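Local coordinates for protein beta-1,4-mannanase (Cryptopygus antarcticus, PDB 4OOU) that hydrolyses internal beta-1,4-mannosidic linkages in mannans, galactomannans and glucomannans as a secreted, monomeric endo-mannanase, at residues A80-V86 with L127-N133; L109-S114 with P162-L167; E21-A25 with S234-V238; L65-N70 with D115-A120; E149-N153 with K220-I225. One frame throughout, in Å; residues are numbered along the deposited sequence.

Interaction 1 (A80-V86 with L127-N133)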
# COMPACT_ATOMS: atom_id res chain seq x y z
N ALA A 80 -1.09 0.66 10.11
CA ALA A 80 -1.19 1.99 9.53
C ALA A 80 -0.47 2.02 8.18
O ALA A 80 0.68 1.59 8.08
CB ALA A 80 -0.60 3.02 10.47
N ARG A 81 -1.14 2.53 7.15
CA ARG A 81 -0.54 2.74 5.83
C ARG A 81 -0.14 4.23 5.77
O ARG A 81 -0.95 5.15 6.05
CB ARG A 81 -1.54 2.40 4.75
CG ARG A 81 -1.06 2.39 3.31
CD ARG A 81 -2.24 2.07 2.41
NE ARG A 81 -1.92 2.05 1.00
CZ ARG A 81 -2.42 2.88 0.08
NH1 ARG A 81 -3.27 3.86 0.40
NH2 ARG A 81 -2.07 2.71 -1.19
N VAL A 82 1.13 4.47 5.42
CA VAL A 82 1.67 5.81 5.49
C VAL A 82 2.64 6.05 4.35
O VAL A 82 3.42 5.18 4.01
CB VAL A 82 2.34 6.04 6.86
CG1 VAL A 82 3.30 4.93 7.19
CG2 VAL A 82 3.04 7.41 6.91
N TRP A 83 2.54 7.24 3.77
CA TRP A 83 3.15 7.58 2.50
C TRP A 83 4.52 8.22 2.70
O TRP A 83 4.72 8.99 3.64
CB TRP A 83 2.21 8.52 1.74
CG TRP A 83 0.94 7.90 1.20
CD1 TRP A 83 0.27 6.80 1.67
CD2 TRP A 83 0.18 8.36 0.09
NE1 TRP A 83 -0.82 6.54 0.90
CE2 TRP A 83 -0.90 7.49 -0.07
CE3 TRP A 83 0.33 9.43 -0.80
CZ2 TRP A 83 -1.82 7.65 -1.08
CZ3 TRP A 83 -0.58 9.58 -1.80
CH2 TRP A 83 -1.64 8.70 -1.94
N VAL A 84 5.47 7.91 1.81
CA VAL A 84 6.87 8.36 1.93
C VAL A 84 7.38 9.33 0.84
O VAL A 84 7.39 10.55 1.06
CB VAL A 84 7.86 7.17 2.10
CG1 VAL A 84 9.22 7.68 2.57
CG2 VAL A 84 7.31 6.16 3.09
N HIS A 85 7.84 8.85 -0.30
CA HIS A 85 8.32 9.80 -1.30
C HIS A 85 7.17 10.70 -1.82
O HIS A 85 7.33 11.93 -1.91
CB HIS A 85 9.00 9.12 -2.48
CG HIS A 85 10.05 8.14 -2.07
ND1 HIS A 85 10.82 8.31 -0.94
CD2 HIS A 85 10.46 6.99 -2.64
CE1 HIS A 85 11.64 7.28 -0.81
NE2 HIS A 85 11.45 6.47 -1.84
N VAL A 86 6.03 10.08 -2.12
CA VAL A 86 4.84 10.80 -2.62
C VAL A 86 5.13 11.39 -4.01
O VAL A 86 5.09 10.65 -4.99
CB VAL A 86 4.31 11.84 -1.60
CG1 VAL A 86 2.97 12.43 -2.03
CG2 VAL A 86 4.15 11.20 -0.23
N LEU A 127 3.32 -1.17 10.04
CA LEU A 127 3.32 -0.12 9.06
C LEU A 127 3.36 -0.67 7.65
O LEU A 127 4.02 -1.65 7.37
CB LEU A 127 4.52 0.80 9.30
CG LEU A 127 4.42 1.71 10.50
CD1 LEU A 127 5.39 2.88 10.35
CD2 LEU A 127 3.00 2.24 10.70
N ILE A 128 2.64 -0.03 6.76
CA ILE A 128 2.85 -0.24 5.35
C ILE A 128 3.39 1.08 4.84
O ILE A 128 2.79 2.14 5.04
CB ILE A 128 1.57 -0.63 4.60
CG1 ILE A 128 1.10 -2.02 5.04
CG2 ILE A 128 1.81 -0.60 3.08
CD1 ILE A 128 -0.34 -2.33 4.64
N LEU A 129 4.57 1.02 4.24
CA LEU A 129 5.21 2.21 3.75
C LEU A 129 4.91 2.29 2.28
O LEU A 129 5.25 1.36 1.56
CB LEU A 129 6.70 2.09 3.98
CG LEU A 129 7.03 2.05 5.47
CD1 LEU A 129 8.52 2.26 5.72
CD2 LEU A 129 6.20 3.07 6.25
N VAL A 130 4.27 3.36 1.81
CA VAL A 130 4.03 3.48 0.37
C VAL A 130 5.02 4.45 -0.26
O VAL A 130 5.16 5.60 0.17
CB VAL A 130 2.54 3.70 -0.01
CG1 VAL A 130 1.81 4.45 1.03
CG2 VAL A 130 2.37 4.40 -1.36
N LEU A 131 5.74 3.93 -1.26
CA LEU A 131 6.88 4.60 -1.83
C LEU A 131 6.49 5.83 -2.63
O LEU A 131 6.81 6.94 -2.21
CB LEU A 131 7.69 3.63 -2.70
CG LEU A 131 8.98 3.08 -2.07
CD1 LEU A 131 8.88 2.97 -0.58
CD2 LEU A 131 9.35 1.75 -2.68
N PHE A 132 5.79 5.64 -3.74
CA PHE A 132 5.36 6.76 -4.58
C PHE A 132 3.88 6.83 -4.79
O PHE A 132 3.16 5.85 -4.73
CB PHE A 132 5.98 6.65 -5.96
CG PHE A 132 7.48 6.66 -5.95
CD1 PHE A 132 8.18 7.85 -5.91
CD2 PHE A 132 8.18 5.48 -6.02
CE1 PHE A 132 9.57 7.84 -5.92
CE2 PHE A 132 9.57 5.46 -6.05
CZ PHE A 132 10.26 6.64 -5.99
N ASN A 133 3.43 8.02 -5.11
CA ASN A 133 2.04 8.19 -5.56
C ASN A 133 1.96 7.95 -7.05
O ASN A 133 2.83 8.40 -7.76
CB ASN A 133 1.60 9.59 -5.25
CG ASN A 133 0.09 9.75 -5.20
OD1 ASN A 133 -0.40 10.89 -5.16
ND2 ASN A 133 -0.66 8.64 -5.16
O HOH W 1 4.34 7.75 -1.50
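V82 and L129 lie side by side at the apolar centre. V82 CG1 meets L129 CD2 at 3.6 Å. This methyl sits between the backbone N and the carbonyl carbon of V82 (chi1 50°), and that rotation brings it against the neighbouring strand. A80 CB and L127 CD2 extend the same face of the sheet, 3.7 Å apart. R81, I128, W83 and V130 occupy the other face. There V130 CG1 covers one face of the R81 guanidinium, and R81 NH1 meets the edge of the W83 ring in its plane. V130 also lies beside W83, though their closest approach is doubtful. With an alanine at W83, R81 NH1 would probably lose the ring edge beside it, and the substrate site one of its binding surfaces.

The backbones pair as parallel strands. I128 N reaches A80 O at 2.9 Å, and V82 N reaches I128 O at 2.9 Å. V130 N to V82 O and V84 N to V130 O continue the pairing. The register then shifts by one residue in a beta bulge. L131 O accepts V86 N at 3.2 Å and, weakly, H85 N. A water takes V86 N and gives a bond to V130 O at 2.8 Å. N133 N closes the pairing on V86 O at 3.1 Å. H85 CD2 sits over the F132 ring, and H85 NE2 bonds Y155.

The R81 guanidinium forms salt bridges to E177 and E312 and bonds N180 and N43. Its buried charge therefore probably helps to position E312, the likely nucleophile, at the carboxyl ends of the barrel strands.

Interaction 2 (L109-S114 with P162-L167)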
# COMPACT_ATOMS: atom_id res chain seq x y z
N LEU A 109 16.15 10.68 6.22
CA LEU A 109 14.98 9.80 5.98
C LEU A 109 15.03 8.47 6.72
O LEU A 109 14.06 8.10 7.37
CB LEU A 109 14.82 9.47 4.49
CG LEU A 109 13.55 8.68 4.17
CD1 LEU A 109 12.49 9.57 3.55
CD2 LEU A 109 13.84 7.55 3.22
N ILE A 110 16.15 7.75 6.60
CA ILE A 110 16.23 6.41 7.17
C ILE A 110 16.05 6.47 8.68
O ILE A 110 15.24 5.74 9.23
CB ILE A 110 17.50 5.65 6.72
CG1 ILE A 110 17.48 5.46 5.20
CG2 ILE A 110 17.59 4.27 7.36
CD1 ILE A 110 18.71 4.77 4.64
N ASN A 111 16.73 7.38 9.37
CA ASN A 111 16.46 7.52 10.81
C ASN A 111 15.01 7.93 11.11
O ASN A 111 14.39 7.40 12.04
CB ASN A 111 17.41 8.53 11.46
CG ASN A 111 18.85 8.18 11.25
OD1 ASN A 111 19.26 6.99 11.28
ND2 ASN A 111 19.66 9.20 11.01
N ASP A 112 14.48 8.88 10.34
CA ASP A 112 13.09 9.29 10.56
C ASP A 112 12.13 8.14 10.46
O ASP A 112 11.27 7.97 11.33
CB ASP A 112 12.70 10.38 9.56
CG ASP A 112 13.33 11.69 9.89
OD1 ASP A 112 13.97 11.78 10.96
OD2 ASP A 112 13.17 12.61 9.08
N LEU A 113 12.28 7.32 9.43
CA LEU A 113 11.47 6.10 9.32
C LEU A 113 11.79 5.12 10.50
O LEU A 113 10.88 4.59 11.17
CB LEU A 113 11.65 5.45 7.94
CG LEU A 113 11.14 6.28 6.73
CD1 LEU A 113 11.72 5.77 5.42
CD2 LEU A 113 9.63 6.36 6.57
N SER A 114 13.08 4.88 10.73
CA SER A 114 13.57 4.01 11.83
C SER A 114 12.85 4.41 13.12
O SER A 114 12.22 3.58 13.78
CB SER A 114 15.11 4.19 11.93
OG SER A 114 15.81 3.02 12.33
N PRO A 162 19.54 1.12 0.15
CA PRO A 162 19.94 1.51 1.50
C PRO A 162 18.77 1.65 2.50
O PRO A 162 18.94 1.35 3.70
CB PRO A 162 20.66 2.86 1.31
CG PRO A 162 20.70 3.12 -0.15
CD PRO A 162 20.19 1.93 -0.90
N MET A 163 17.62 2.09 2.02
CA MET A 163 16.42 2.13 2.88
C MET A 163 16.00 0.71 3.30
O MET A 163 15.69 0.45 4.46
CB MET A 163 15.25 2.80 2.16
CG MET A 163 15.32 4.30 2.04
SD MET A 163 13.79 4.83 1.23
CE MET A 163 14.49 5.08 -0.37
N VAL A 164 16.00 -0.22 2.35
CA VAL A 164 15.60 -1.57 2.65
C VAL A 164 16.55 -2.19 3.66
O VAL A 164 16.12 -2.90 4.57
CB VAL A 164 15.56 -2.47 1.40
CG1 VAL A 164 14.97 -3.84 1.77
CG2 VAL A 164 14.74 -1.83 0.27
N ASN A 165 17.85 -1.94 3.49
CA ASN A 165 18.84 -2.66 4.31
C ASN A 165 18.82 -2.18 5.74
O ASN A 165 19.04 -2.96 6.67
CB ASN A 165 20.23 -2.59 3.68
CG ASN A 165 20.41 -3.65 2.62
OD1 ASN A 165 20.17 -4.83 2.88
ND2 ASN A 165 20.79 -3.25 1.39
N ALA A 166 18.50 -0.90 5.93
CA ALA A 166 18.42 -0.36 7.29
C ALA A 166 17.12 -0.73 7.98
O ALA A 166 17.09 -0.84 9.17
CB ALA A 166 18.60 1.14 7.25
N LEU A 167 16.03 -0.93 7.25
CA LEU A 167 14.74 -1.10 7.90
C LEU A 167 14.20 -2.55 7.96
O LEU A 167 13.14 -2.81 8.56
CB LEU A 167 13.71 -0.21 7.20
CG LEU A 167 13.98 1.30 7.11
CD1 LEU A 167 12.81 1.90 6.32
CD2 LEU A 167 14.15 1.99 8.45
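I110 is a knob in a hole formed by P162, M163, A166 and L167, joining two helices of the outer layer of a TIM barrel. The short segments run in broadly the same direction, with axes 10.1 Å apart at 36°. Each branch of I110 has its own neighbour. CG2 presses on A166 CB at 3.3 Å, a tight fit. CG1 passes M163 CG at 4.0 Å. The chain is straight about chi2 (178°), which carries CD1 on to P162 O at 3.6 Å. An alanine at I110 would probably leave this hole unfilled and take away the main wedge between the helices.

L109 and L113 continue the seam toward the inside. L109 CD2 touches M163 SD at 3.4 Å. L113 and L167 cross at about a right angle, with L113 CB 4.1 Å from L167 CD1. The other methyl, L167 CD2, rests on the backbone at S114 N, 3.8 Å away. No hydrogen bond links the two segments; the contact between them is apolar packing. The polar end of S114 turns to K170 instead.

The inner side of the seam settles on the sheet. L109 packs on V84 and M163 on H85, both of strand 79-86. L167 reaches L173 and W176 of strand 173-177. V164 and N165 touch A232 of the next outer helix, 215-232.

Interaction 3 (E21-A25 with S234-V238)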
# COMPACT_ATOMS: atom_id res chain seq x y z
N GLU A 21 10.05 -12.79 14.57
CA GLU A 21 8.94 -12.99 13.65
C GLU A 21 8.52 -11.71 12.92
O GLU A 21 8.44 -10.63 13.51
CB GLU A 21 7.75 -13.57 14.41
CG GLU A 21 7.88 -15.06 14.70
CD GLU A 21 7.91 -15.84 13.41
OE1 GLU A 21 6.96 -15.63 12.58
OE2 GLU A 21 8.88 -16.61 13.20
N PHE A 22 8.28 -11.86 11.61
CA PHE A 22 7.75 -10.80 10.78
C PHE A 22 6.43 -11.27 10.23
O PHE A 22 6.12 -12.44 10.31
CB PHE A 22 8.70 -10.48 9.63
CG PHE A 22 10.07 -10.07 10.08
CD1 PHE A 22 11.04 -11.04 10.39
CD2 PHE A 22 10.39 -8.72 10.22
CE1 PHE A 22 12.31 -10.67 10.84
CE2 PHE A 22 11.64 -8.34 10.67
CZ PHE A 22 12.60 -9.31 10.97
N LEU A 23 5.65 -10.35 9.71
CA LEU A 23 4.41 -10.68 8.98
C LEU A 23 4.79 -11.37 7.69
O LEU A 23 5.61 -10.84 6.95
CB LEU A 23 3.65 -9.38 8.66
CG LEU A 23 2.13 -9.29 8.61
CD1 LEU A 23 1.63 -8.85 7.23
CD2 LEU A 23 1.43 -10.53 9.10
N LYS A 24 4.24 -12.55 7.43
CA LYS A 24 4.48 -13.29 6.17
C LYS A 24 3.17 -13.29 5.40
O LYS A 24 2.14 -12.90 5.93
CB LYS A 24 4.93 -14.73 6.41
CG LYS A 24 5.82 -14.90 7.64
CD LYS A 24 6.29 -16.33 7.86
CE LYS A 24 7.76 -16.53 7.46
NZ LYS A 24 8.25 -17.89 7.81
N ALA A 25 3.25 -13.68 4.13
CA ALA A 25 2.11 -13.93 3.30
C ALA A 25 2.31 -15.31 2.71
O ALA A 25 3.33 -15.55 2.12
CB ALA A 25 2.01 -12.92 2.17
N SER A 234 14.87 -10.60 1.64
CA SER A 234 14.27 -11.72 0.93
C SER A 234 12.84 -11.90 1.39
O SER A 234 11.98 -12.15 0.55
CB SER A 234 15.07 -13.04 1.11
OG SER A 234 15.21 -13.36 2.49
N LYS A 235 12.59 -11.78 2.70
CA LYS A 235 11.23 -11.95 3.26
C LYS A 235 10.29 -10.73 3.21
O LYS A 235 9.14 -10.81 3.66
CB LYS A 235 11.26 -12.47 4.71
CG LYS A 235 12.06 -11.65 5.71
CD LYS A 235 11.61 -10.23 5.93
CE LYS A 235 12.39 -9.62 7.09
NZ LYS A 235 12.38 -8.15 7.12
N ALA A 236 10.77 -9.60 2.69
CA ALA A 236 9.95 -8.40 2.57
C ALA A 236 8.69 -8.60 1.68
O ALA A 236 8.66 -9.34 0.67
CB ALA A 236 10.78 -7.22 2.07
N LEU A 237 7.63 -7.92 2.11
CA LEU A 237 6.33 -8.04 1.51
C LEU A 237 6.11 -6.82 0.63
O LEU A 237 6.30 -5.68 1.06
CB LEU A 237 5.26 -8.15 2.59
CG LEU A 237 5.20 -9.43 3.43
CD1 LEU A 237 3.91 -9.36 4.24
CD2 LEU A 237 5.23 -10.71 2.59
N VAL A 238 5.70 -7.04 -0.60
CA VAL A 238 5.49 -5.92 -1.49
C VAL A 238 4.09 -5.96 -2.00
O VAL A 238 3.55 -7.06 -2.23
CB VAL A 238 6.46 -5.92 -2.64
CG1 VAL A 238 6.27 -4.66 -3.46
CG2 VAL A 238 7.90 -5.95 -2.10
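K235 lays the end of its side chain over one face of the F22 ring. Its CE stands 3.6 Å from the ring centroid and only 2° off the ring normal, a CH-pi contact centred on the ring. NZ follows at 3.9 Å from the F22 centroid, 22° off the normal, and adds a cation-pi interaction. NZ leans to the side of the F22 CE2 and CD2 edge. The lysine reaches this place by bending near its root (chi2 61°). NZ also has a salt bridge to D233 and a hydrogen bond to K168 O, which probably help to keep the ammonium group over the ring.

Farther along the segments, L237 divides its two methyls between L23 and A25. CD1 lies 3.8 Å from L23 CD1 and 3.5 Å from L23 O. CD2 meets A25 CB at 3.9 Å. The side chains of L23 and L237 cross at about a right angle. No hydrogen bond joins the segments.

A25 also touches P307, and L237 packs on A175 of strand 173-177. Strand 24-26 pairs antiparallel with strand 29-32, while 234-238 leads into barrel strand 238-241. This is consistent with the N-terminal hairpin that closes the bottom of the barrel in family 5 enzymes.

Interaction 4 (L65-N70 with D115-A120)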
# COMPACT_ATOMS: atom_id res chain seq x y z
N LEU A 65 2.01 11.81 14.47
CA LEU A 65 1.72 10.49 13.94
C LEU A 65 2.06 9.39 14.88
O LEU A 65 1.48 8.35 14.77
CB LEU A 65 2.20 10.25 12.52
CG LEU A 65 3.31 11.05 11.95
CD1 LEU A 65 4.50 10.40 12.58
CD2 LEU A 65 3.31 10.90 10.45
N LYS A 66 2.93 9.63 15.84
CA LYS A 66 3.01 8.75 17.00
C LYS A 66 1.69 8.70 17.76
O LYS A 66 1.25 7.61 18.16
CB LYS A 66 4.11 9.21 17.93
CG LYS A 66 5.46 8.71 17.47
CD LYS A 66 6.60 9.51 18.04
CE LYS A 66 7.92 8.95 17.55
NZ LYS A 66 9.00 9.90 17.89
N ASP A 67 1.06 9.87 17.93
CA ASP A 67 -0.23 9.97 18.61
C ASP A 67 -1.28 9.15 17.89
O ASP A 67 -2.03 8.37 18.50
CB ASP A 67 -0.70 11.41 18.61
CG ASP A 67 -2.06 11.54 19.21
OD1 ASP A 67 -2.17 11.15 20.37
OD2 ASP A 67 -3.01 11.99 18.53
N TRP A 68 -1.32 9.36 16.58
CA TRP A 68 -2.16 8.57 15.68
C TRP A 68 -1.87 7.08 15.77
O TRP A 68 -2.80 6.26 15.82
CB TRP A 68 -1.98 9.03 14.23
CG TRP A 68 -2.37 10.45 13.99
CD1 TRP A 68 -2.88 11.33 14.89
CD2 TRP A 68 -2.27 11.15 12.76
NE1 TRP A 68 -3.09 12.55 14.29
CE2 TRP A 68 -2.73 12.47 12.98
CE3 TRP A 68 -1.83 10.80 11.48
CZ2 TRP A 68 -2.78 13.41 11.98
CZ3 TRP A 68 -1.86 11.74 10.49
CH2 TRP A 68 -2.34 13.04 10.74
N ILE A 69 -0.60 6.69 15.83
CA ILE A 69 -0.38 5.25 16.02
C ILE A 69 -0.96 4.85 17.44
O ILE A 69 -1.66 3.84 17.56
CB ILE A 69 1.04 4.64 15.63
CG1 ILE A 69 1.69 4.06 16.84
CG2 ILE A 69 2.04 5.47 14.83
CD1 ILE A 69 1.08 2.71 17.08
N ASN A 70 -0.77 5.67 18.48
CA ASN A 70 -1.43 5.40 19.79
C ASN A 70 -2.92 5.21 19.69
O ASN A 70 -3.52 4.33 20.32
CB ASN A 70 -1.18 6.50 20.83
CG ASN A 70 0.30 6.73 21.13
OD1 ASN A 70 0.67 7.79 21.66
ND2 ASN A 70 1.16 5.75 20.79
N ASP A 115 12.85 5.71 13.44
CA ASP A 115 12.17 6.16 14.66
C ASP A 115 10.70 5.74 14.69
O ASP A 115 10.20 5.23 15.70
CB ASP A 115 12.23 7.69 14.81
CG ASP A 115 11.79 8.16 16.19
OD1 ASP A 115 12.60 8.12 17.14
OD2 ASP A 115 10.64 8.58 16.35
N LEU A 116 10.01 5.97 13.59
CA LEU A 116 8.56 5.80 13.56
C LEU A 116 8.28 4.33 13.68
O LEU A 116 7.33 3.96 14.37
CB LEU A 116 7.92 6.37 12.29
CG LEU A 116 6.37 6.43 12.32
CD1 LEU A 116 5.75 7.23 13.46
CD2 LEU A 116 5.85 6.99 11.01
N LEU A 117 9.11 3.51 13.03
CA LEU A 117 8.92 2.08 13.06
C LEU A 117 9.13 1.50 14.47
O LEU A 117 8.38 0.61 14.91
CB LEU A 117 9.81 1.40 12.02
CG LEU A 117 9.30 1.59 10.59
CD1 LEU A 117 10.34 1.32 9.51
CD2 LEU A 117 8.11 0.68 10.35
N ASP A 118 10.14 2.01 15.18
CA ASP A 118 10.43 1.60 16.55
C ASP A 118 9.24 1.96 17.47
O ASP A 118 8.96 1.24 18.44
CB ASP A 118 11.71 2.30 17.09
CG ASP A 118 13.01 1.83 16.41
OD1 ASP A 118 12.97 0.94 15.55
OD2 ASP A 118 14.09 2.35 16.73
N TYR A 119 8.57 3.08 17.18
CA TYR A 119 7.53 3.57 18.08
C TYR A 119 6.32 2.71 17.86
O TYR A 119 5.65 2.30 18.81
CB TYR A 119 7.18 5.04 17.81
CG TYR A 119 6.19 5.54 18.80
CD1 TYR A 119 6.59 6.05 20.01
CD2 TYR A 119 4.82 5.44 18.56
CE1 TYR A 119 5.66 6.50 20.95
CE2 TYR A 119 3.89 5.88 19.48
CZ TYR A 119 4.31 6.41 20.68
OH TYR A 119 3.39 6.84 21.61
N ALA A 120 6.08 2.42 16.59
CA ALA A 120 4.93 1.66 16.16
C ALA A 120 4.95 0.26 16.75
O ALA A 120 3.93 -0.27 17.19
CB ALA A 120 4.94 1.57 14.63
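The segments 65-70 and 115-120 run in nearly the same direction, their axes 10.2 Å apart at closest and at 24°, with the CA atoms of I69 and A120 6.4 Å from each other. K66 and Y119 make the largest contributions. K66 CG lies over one face of the Y119 ring, 3.6 Å from its centroid, in a CH-pi contact. The lysine chain runs on extended past CG and crosses the ring obliquely. Its NZ ends in a salt bridge to D115 OD2 at 2.6 Å, on the syn lone pair of that oxygen. Y58 OH bonds the same oxygen.

With chi1 at -176°, opposite the backbone N, the Y119 phenol swings toward helix 58-74. I69 CG1 approaches the ring edge in its plane, 3.8 Å from Y119 CD2. At the far end N70 ND2 gives a hydrogen bond to Y119 OH at 2.6 Å. The hydroxyl lies in the amide plane of N70, and that amide is turned 42° from the ring. On the buried side L65 CD1 touches L116 CD1 at 3.5 Å, the two side chains crossing at about a right angle.

The phenol is thus held on a face, at an edge and by its hydroxyl, which leaves it little scope to turn. K66 does double work: its methylenes pack on the ring while its charge meets D115. Apolar contacts inside and polar ones farther out suit two amphipathic helices beside each other on the barrel.

Interaction 5 (E149-N153 with K220-I225)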
# COMPACT_ATOMS: atom_id res chain seq x y z
N GLU A 149 15.97 3.71 -17.69
CA GLU A 149 16.55 2.60 -16.97
C GLU A 149 17.71 3.01 -16.06
O GLU A 149 17.86 2.44 -14.99
CB GLU A 149 17.02 1.50 -17.92
CG GLU A 149 15.94 0.92 -18.82
CD GLU A 149 16.30 -0.42 -19.43
OE1 GLU A 149 17.45 -0.92 -19.25
OE2 GLU A 149 15.40 -0.99 -20.10
N SER A 150 18.54 3.97 -16.47
CA SER A 150 19.71 4.38 -15.64
C SER A 150 19.29 5.21 -14.43
O SER A 150 19.85 5.07 -13.34
CB SER A 150 20.79 5.13 -16.46
OG SER A 150 20.28 6.32 -17.06
N LYS A 151 18.29 6.07 -14.65
CA LYS A 151 17.82 6.96 -13.60
C LYS A 151 17.07 6.17 -12.54
O LYS A 151 17.11 6.51 -11.36
CB LYS A 151 16.93 8.06 -14.20
CG LYS A 151 17.66 9.11 -15.05
CD LYS A 151 16.70 10.13 -15.67
CE LYS A 151 17.42 11.22 -16.48
NZ LYS A 151 16.52 12.20 -17.14
N LEU A 152 16.40 5.09 -12.94
CA LEU A 152 15.71 4.20 -11.99
C LEU A 152 16.69 3.49 -11.09
O LEU A 152 16.47 3.39 -9.86
CB LEU A 152 14.86 3.16 -12.71
CG LEU A 152 13.93 2.25 -11.87
CD1 LEU A 152 13.24 2.97 -10.72
CD2 LEU A 152 12.88 1.65 -12.78
N ASN A 153 17.76 2.98 -11.71
CA ASN A 153 18.82 2.37 -10.95
C ASN A 153 19.48 3.36 -9.98
O ASN A 153 20.01 2.93 -8.94
CB ASN A 153 19.88 1.72 -11.85
CG ASN A 153 19.41 0.40 -12.45
OD1 ASN A 153 19.05 -0.55 -11.73
ND2 ASN A 153 19.42 0.33 -13.78
N LYS A 220 6.82 -2.47 -15.63
CA LYS A 220 8.26 -2.61 -15.67
C LYS A 220 8.85 -1.87 -14.46
O LYS A 220 9.74 -2.36 -13.73
CB LYS A 220 8.80 -2.00 -16.95
CG LYS A 220 10.30 -2.21 -17.13
CD LYS A 220 10.98 -1.03 -17.81
CE LYS A 220 12.26 -1.47 -18.47
NZ LYS A 220 12.82 -0.34 -19.21
N THR A 221 8.35 -0.66 -14.25
CA THR A 221 8.85 0.14 -13.15
C THR A 221 8.61 -0.55 -11.82
O THR A 221 9.52 -0.64 -10.98
CB THR A 221 8.25 1.53 -13.19
OG1 THR A 221 8.63 2.14 -14.41
CG2 THR A 221 8.73 2.37 -12.04
N ILE A 222 7.41 -1.10 -11.62
CA ILE A 222 7.16 -1.72 -10.33
C ILE A 222 7.90 -3.07 -10.22
O ILE A 222 8.42 -3.41 -9.16
CB ILE A 222 5.68 -1.60 -9.76
CG1 ILE A 222 5.24 -2.86 -9.03
CG2 ILE A 222 4.58 -1.12 -10.74
CD1 ILE A 222 4.46 -3.79 -9.90
N ASN A 223 8.05 -3.78 -11.33
CA ASN A 223 8.86 -5.01 -11.37
C ASN A 223 10.29 -4.77 -10.90
O ASN A 223 10.76 -5.41 -9.94
CB ASN A 223 8.84 -5.61 -12.78
CG ASN A 223 9.64 -6.91 -12.90
OD1 ASN A 223 10.49 -7.03 -13.80
ND2 ASN A 223 9.36 -7.89 -12.02
N TRP A 224 10.97 -3.81 -11.53
CA TRP A 224 12.34 -3.50 -11.15
C TRP A 224 12.42 -3.13 -9.68
O TRP A 224 13.36 -3.54 -8.99
CB TRP A 224 12.92 -2.36 -11.97
CG TRP A 224 13.30 -2.74 -13.35
CD1 TRP A 224 12.63 -3.57 -14.17
CD2 TRP A 224 14.43 -2.26 -14.09
NE1 TRP A 224 13.26 -3.65 -15.37
CE2 TRP A 224 14.37 -2.86 -15.36
CE3 TRP A 224 15.49 -1.38 -13.81
CZ2 TRP A 224 15.32 -2.62 -16.37
CZ3 TRP A 224 16.46 -1.14 -14.81
CH2 TRP A 224 16.36 -1.76 -16.08
N ILE A 225 11.45 -2.34 -9.21
CA ILE A 225 11.53 -1.85 -7.84
C ILE A 225 11.35 -2.97 -6.80
O ILE A 225 12.13 -3.06 -5.85
CB ILE A 225 10.57 -0.69 -7.60
CG1 ILE A 225 11.03 0.52 -8.41
CG2 ILE A 225 10.55 -0.31 -6.13
CD1 ILE A 225 9.98 1.62 -8.49
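E149 starts against W224 and ends at K220. Its CB lies 3.8 Å from W224 CH2. CG stays beside that ring atom and also nears the K220 ammonium. The chain stays extended beyond CG and so carries the carboxylate past the indole edge; the two side chains cross at about a right angle. OE1 sits near the ring plane, 3.5 Å from W224 CH2, with carboxylate and ring planes 63° apart. OE2 takes the salt bridge from K220 NZ at 2.8 Å. The lysine meets it on the anti side and 27° out of the carboxylate plane.

N153 comes to the same indole edge, with ND2 3.5 Å from W224 CZ3. Deeper in, L152 fills the gap between the helices. Its CD2 packs on W224 CB at 4.1 Å, and its CD1 touches I225 CG1 at 4.0 Å. The salt bridge thus lies outside an apolar seam. E149 belongs to the substrate-binding residues, so K220 and W224 probably help to fix its position as a second shell.

The axes of the two segments pass 11.4 Å apart at 38°. E149 stands in the first turn of helix 149-167, and K220 and W224 lie on helix 215-232. Beyond them W224 has a cation-pi contact with K269. T221 touches F146 in the loop before helix 149-167, and I222 and N223 reach L263 of helix 260-267.

In the fold
Interaction 1 pairs two neighbouring strands of the barrel sheet, centred about 7 Å from the chain's centre. Interactions 2, 4 and 5 lie in the helical layer, each about 18 Å from it. Interactions 2 and 4 share helix 109-122 and touch; 2 and 5 share helix 149-167. All three touch interaction 1, so the helix seams rest on its strands. Interactions 4 and 5 lie farthest apart, about 30 Å between centres. Along the chain the segments of 1, 2 and 4 alternate, as do those of 2 and 5; 1 and 4 close before 5 opens. Interaction 3 joins the N terminus to the loop before strand 238-241, enclosing the rest. Interactions 1 and 5 include substrate-binding residues.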